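Local coordinates for protein putative mandelate racemase (Bordetella bronchiseptica, PDB 3OZY) that is of unknown function but belongs to the enolase superfamily, binds magnesium and m-xylarate, and probably acts on an acid-sugar-like substrate, at residues His334-Leu346 with Gly362-Ala374. Residues are numbered along the deposited sequence; the frame is centred on the assembly and turned at random.
Sequences HNDLMTRLASYDL and GFEIDWDFVAAHA
Phe-363 lays its ring beside Ala-342 and Tyr-344 where two loops meet through a single beta bridge, Ala-342 with Ile-365, an example of how a chain returning from the modified TIM barrel, (β/α)7β, of the enolase superfamily is tied to the loop after a barrel strand. With chi1 at 49°, the ring is swung between backbone N and carbonyl carbon, its CD1 lying 3.5 Å from Ala-342 CB while CD2 touches Tyr-344 CB; the Tyr-344 hydroxyl is held by Gln-354 O. Glu-364 is gripped through its backbone: its N donates almost straight to Ser-343 OG (3.0 Å), and its O accepts from Ser-343 N in the carbonyl plane. Ile-365 runs beside Leu-341, and the bridge is completed by the straight bond from Asp-366 N to Leu-341 O (2.8 Å). Asp-366 N-caps helix 367-372 through OD1, which takes the Phe-369 N-H, while one water donates to both Asp-366 OD2 and Arg-340 O. The Phe-369 ring packs against Leu-341 and Arg-340, whose CB is 3.6 Å from Phe-369 CE1; CE1 lies over one face of the guanidinium, the planes 74° apart. Arg-340 O lies 3.5 Å above one face of the Phe-369 ring, offset toward its rim, His-373 ND1 lies over the rim of the opposite face, and Leu-337 CD2 meets the edge. Val-370 CG2 packs on Leu-341 CD1, and both residues reach strand 32-42, joining the barrel to the N-terminal domain. His-373 ND1 donates to Phe-369 O in the ring plane, and a water bonded to His-373 NE2 (2.8 Å) donates to Asp-336 OD2, the salt-bridge partner of Arg-340 NH1.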
# COMPACT_ATOMS: atom_id res chain seq x y z
N HIS A 334 12.19 -13.40 -21.99
CA HIS A 334 11.56 -14.72 -22.07
C HIS A 334 10.32 -14.79 -21.18
O HIS A 334 10.43 -14.70 -19.96
CB HIS A 334 12.54 -15.81 -21.66
CG HIS A 334 11.97 -17.18 -21.81
ND1 HIS A 334 12.28 -18.00 -22.87
CD2 HIS A 334 11.05 -17.84 -21.07
CE1 HIS A 334 11.60 -19.13 -22.76
NE2 HIS A 334 10.85 -19.06 -21.68
N ASN A 335 9.16 -14.98 -21.79
CA ASN A 335 7.91 -14.92 -21.03
C ASN A 335 6.78 -15.63 -21.76
O ASN A 335 6.19 -15.08 -22.68
CB ASN A 335 7.54 -13.46 -20.77
CG ASN A 335 6.37 -13.31 -19.84
OD1 ASN A 335 5.71 -14.28 -19.48
ND2 ASN A 335 6.08 -12.07 -19.45
N ASP A 336 6.49 -16.86 -21.34
CA ASP A 336 5.41 -17.62 -21.97
C ASP A 336 4.06 -16.93 -21.83
O ASP A 336 3.15 -17.17 -22.63
CB ASP A 336 5.31 -19.03 -21.38
CG ASP A 336 6.50 -19.90 -21.72
OD1 ASP A 336 7.21 -19.61 -22.72
OD2 ASP A 336 6.70 -20.89 -20.98
N LEU A 337 3.90 -16.07 -20.83
CA LEU A 337 2.65 -15.34 -20.66
C LEU A 337 2.46 -14.25 -21.73
O LEU A 337 1.35 -13.71 -21.87
CB LEU A 337 2.54 -14.76 -19.26
CG LEU A 337 2.67 -15.78 -18.13
CD1 LEU A 337 2.72 -15.05 -16.79
CD2 LEU A 337 1.54 -16.82 -18.16
N MET A 338 3.52 -13.96 -22.47
CA MET A 338 3.45 -13.02 -23.59
C MET A 338 3.21 -13.71 -24.93
O MET A 338 2.91 -13.04 -25.93
CB MET A 338 4.75 -12.21 -23.70
CG MET A 338 4.89 -11.13 -22.65
SD MET A 338 3.68 -9.80 -22.82
CE MET A 338 4.23 -9.06 -24.36
N THR A 339 3.36 -15.02 -24.98
CA THR A 339 3.32 -15.73 -26.26
C THR A 339 2.25 -16.81 -26.34
O THR A 339 1.66 -17.02 -27.39
CB THR A 339 4.68 -16.39 -26.59
OG1 THR A 339 5.03 -17.29 -25.54
CG2 THR A 339 5.77 -15.34 -26.75
N ARG A 340 2.00 -17.50 -25.23
CA ARG A 340 1.19 -18.72 -25.27
C ARG A 340 -0.13 -18.66 -24.51
O ARG A 340 -0.95 -19.58 -24.59
CB ARG A 340 2.02 -19.91 -24.79
CG ARG A 340 3.13 -20.29 -25.75
CD ARG A 340 4.15 -21.23 -25.11
NE ARG A 340 3.53 -22.47 -24.64
CZ ARG A 340 4.13 -23.34 -23.84
NH1 ARG A 340 5.37 -23.12 -23.41
NH2 ARG A 340 3.49 -24.44 -23.46
N LEU A 341 -0.36 -17.58 -23.77
CA LEU A 341 -1.59 -17.45 -23.00
C LEU A 341 -2.78 -17.11 -23.89
O LEU A 341 -3.89 -17.60 -23.66
CB LEU A 341 -1.43 -16.39 -21.91
CG LEU A 341 -2.68 -16.12 -21.07
CD1 LEU A 341 -3.11 -17.37 -20.32
CD2 LEU A 341 -2.41 -14.98 -20.09
N ALA A 342 -2.56 -16.25 -24.88
CA ALA A 342 -3.65 -15.75 -25.70
C ALA A 342 -3.29 -15.64 -27.17
O ALA A 342 -2.12 -15.68 -27.54
CB ALA A 342 -4.13 -14.40 -25.17
N SER A 343 -4.31 -15.46 -28.00
CA SER A 343 -4.16 -15.41 -29.45
C SER A 343 -3.55 -14.12 -29.98
O SER A 343 -3.21 -14.03 -31.15
CB SER A 343 -5.53 -15.64 -30.10
OG SER A 343 -6.48 -14.71 -29.60
N TYR A 344 -3.40 -13.12 -29.11
CA TYR A 344 -2.84 -11.83 -29.52
C TYR A 344 -1.32 -11.81 -29.36
O TYR A 344 -0.81 -12.04 -28.26
CB TYR A 344 -3.48 -10.69 -28.73
CG TYR A 344 -2.89 -9.34 -29.04
CD1 TYR A 344 -3.10 -8.73 -30.27
CD2 TYR A 344 -2.11 -8.67 -28.11
CE1 TYR A 344 -2.56 -7.49 -30.56
CE2 TYR A 344 -1.57 -7.43 -28.39
CZ TYR A 344 -1.79 -6.85 -29.61
OH TYR A 344 -1.24 -5.62 -29.89
N ASP A 345 -0.61 -11.52 -30.46
CA ASP A 345 0.85 -11.60 -30.53
C ASP A 345 1.50 -10.28 -30.93
O ASP A 345 0.84 -9.41 -31.49
CB ASP A 345 1.26 -12.63 -31.59
CG ASP A 345 0.77 -14.03 -31.27
OD1 ASP A 345 0.59 -14.33 -30.08
OD2 ASP A 345 0.58 -14.82 -32.22
N LEU A 346 2.80 -10.14 -30.67
CA LEU A 346 3.56 -9.00 -31.18
C LEU A 346 3.57 -8.97 -32.70
O LEU A 346 3.93 -9.96 -33.35
CB LEU A 346 5.01 -9.02 -30.68
CG LEU A 346 5.95 -7.92 -31.18
CD1 LEU A 346 5.51 -6.53 -30.71
CD2 LEU A 346 7.37 -8.20 -30.72
N GLY A 362 -10.21 -8.38 -26.53
CA GLY A 362 -10.12 -8.60 -27.96
C GLY A 362 -9.36 -9.81 -28.46
O GLY A 362 -8.99 -9.87 -29.63
N PHE A 363 -9.11 -10.78 -27.58
CA PHE A 363 -8.47 -12.03 -27.97
C PHE A 363 -9.05 -13.19 -27.19
O PHE A 363 -9.84 -12.99 -26.27
CB PHE A 363 -6.96 -11.96 -27.72
CG PHE A 363 -6.60 -11.47 -26.36
CD1 PHE A 363 -6.90 -12.22 -25.23
CD2 PHE A 363 -5.97 -10.25 -26.19
CE1 PHE A 363 -6.58 -11.77 -23.97
CE2 PHE A 363 -5.65 -9.79 -24.93
CZ PHE A 363 -5.95 -10.55 -23.82
N GLU A 364 -8.63 -14.40 -27.55
CA GLU A 364 -9.07 -15.61 -26.87
C GLU A 364 -7.99 -16.16 -25.95
O GLU A 364 -6.81 -16.19 -26.31
CB GLU A 364 -9.46 -16.68 -27.89
CG GLU A 364 -10.61 -16.28 -28.81
CD GLU A 364 -11.94 -16.21 -28.08
OE1 GLU A 364 -11.97 -16.41 -26.85
OE2 GLU A 364 -12.97 -15.95 -28.75
N ILE A 365 -8.39 -16.59 -24.76
CA ILE A 365 -7.50 -17.28 -23.83
C ILE A 365 -7.37 -18.75 -24.21
O ILE A 365 -8.36 -19.41 -24.53
CB ILE A 365 -8.03 -17.22 -22.38
CG1 ILE A 365 -8.05 -15.78 -21.85
CG2 ILE A 365 -7.21 -18.13 -21.46
CD1 ILE A 365 -6.68 -15.15 -21.70
N ASP A 366 -6.14 -19.27 -24.17
CA ASP A 366 -5.93 -20.71 -24.36
C ASP A 366 -6.10 -21.37 -23.00
O ASP A 366 -5.18 -21.40 -22.18
CB ASP A 366 -4.53 -20.99 -24.92
CG ASP A 366 -4.28 -22.47 -25.18
OD1 ASP A 366 -4.98 -23.32 -24.60
OD2 ASP A 366 -3.35 -22.78 -25.95
N TRP A 367 -7.29 -21.91 -22.75
CA TRP A 367 -7.60 -22.48 -21.45
C TRP A 367 -6.86 -23.79 -21.18
O TRP A 367 -6.68 -24.18 -20.03
CB TRP A 367 -9.12 -22.61 -21.26
CG TRP A 367 -9.79 -21.27 -21.13
CD1 TRP A 367 -10.46 -20.58 -22.11
CD2 TRP A 367 -9.84 -20.44 -19.96
NE1 TRP A 367 -10.93 -19.39 -21.62
CE2 TRP A 367 -10.56 -19.28 -20.30
CE3 TRP A 367 -9.35 -20.57 -18.66
CZ2 TRP A 367 -10.80 -18.25 -19.39
CZ3 TRP A 367 -9.59 -19.56 -17.75
CH2 TRP A 367 -10.32 -18.41 -18.12
N ASP A 368 -6.41 -24.45 -22.24
CA ASP A 368 -5.57 -25.63 -22.06
C ASP A 368 -4.21 -25.20 -21.50
O ASP A 368 -3.67 -25.84 -20.59
CB ASP A 368 -5.40 -26.39 -23.38
CG ASP A 368 -6.70 -27.00 -23.87
OD1 ASP A 368 -7.56 -27.33 -23.03
OD2 ASP A 368 -6.86 -27.14 -25.10
N PHE A 369 -3.66 -24.11 -22.03
CA PHE A 369 -2.42 -23.56 -21.49
C PHE A 369 -2.61 -23.19 -20.01
O PHE A 369 -1.79 -23.53 -19.17
CB PHE A 369 -1.95 -22.35 -22.31
CG PHE A 369 -0.78 -21.64 -21.71
CD1 PHE A 369 0.51 -22.00 -22.04
CD2 PHE A 369 -0.98 -20.61 -20.79
CE1 PHE A 369 1.59 -21.34 -21.47
CE2 PHE A 369 0.10 -19.96 -20.22
CZ PHE A 369 1.38 -20.32 -20.56
N VAL A 370 -3.72 -22.51 -19.70
CA VAL A 370 -4.01 -22.14 -18.32
C VAL A 370 -4.01 -23.37 -17.41
O VAL A 370 -3.35 -23.40 -16.38
CB VAL A 370 -5.37 -21.40 -18.22
CG1 VAL A 370 -5.77 -21.19 -16.76
CG2 VAL A 370 -5.29 -20.07 -18.96
N ALA A 371 -4.75 -24.40 -17.81
CA ALA A 371 -4.87 -25.61 -17.00
C ALA A 371 -3.51 -26.28 -16.78
O ALA A 371 -3.28 -26.88 -15.73
CB ALA A 371 -5.85 -26.58 -17.64
N ALA A 372 -2.62 -26.17 -17.76
CA ALA A 372 -1.31 -26.84 -17.68
C ALA A 372 -0.24 -26.05 -16.93
O ALA A 372 0.87 -26.54 -16.75
CB ALA A 372 -0.81 -27.19 -19.08
N HIS A 373 -0.56 -24.83 -16.50
CA HIS A 373 0.44 -24.00 -15.83
C HIS A 373 0.02 -23.50 -14.45
O HIS A 373 0.41 -22.40 -14.03
CB HIS A 373 0.88 -22.85 -16.74
CG HIS A 373 1.63 -23.31 -17.94
ND1 HIS A 373 1.01 -23.74 -19.10
CD2 HIS A 373 2.96 -23.45 -18.16
CE1 HIS A 373 1.92 -24.11 -19.98
NE2 HIS A 373 3.11 -23.94 -19.44
N ALA A 374 -0.75 -24.31 -13.74
CA ALA A 374 -1.10 -23.98 -12.37
C ALA A 374 0.14 -23.80 -11.50
O ALA A 374 1.07 -24.60 -11.54
CB ALA A 374 -2.03 -25.04 -11.79
O HOH W 1 5.71 -23.47 -20.38
O HOH W 2 -0.88 -21.84 -26.05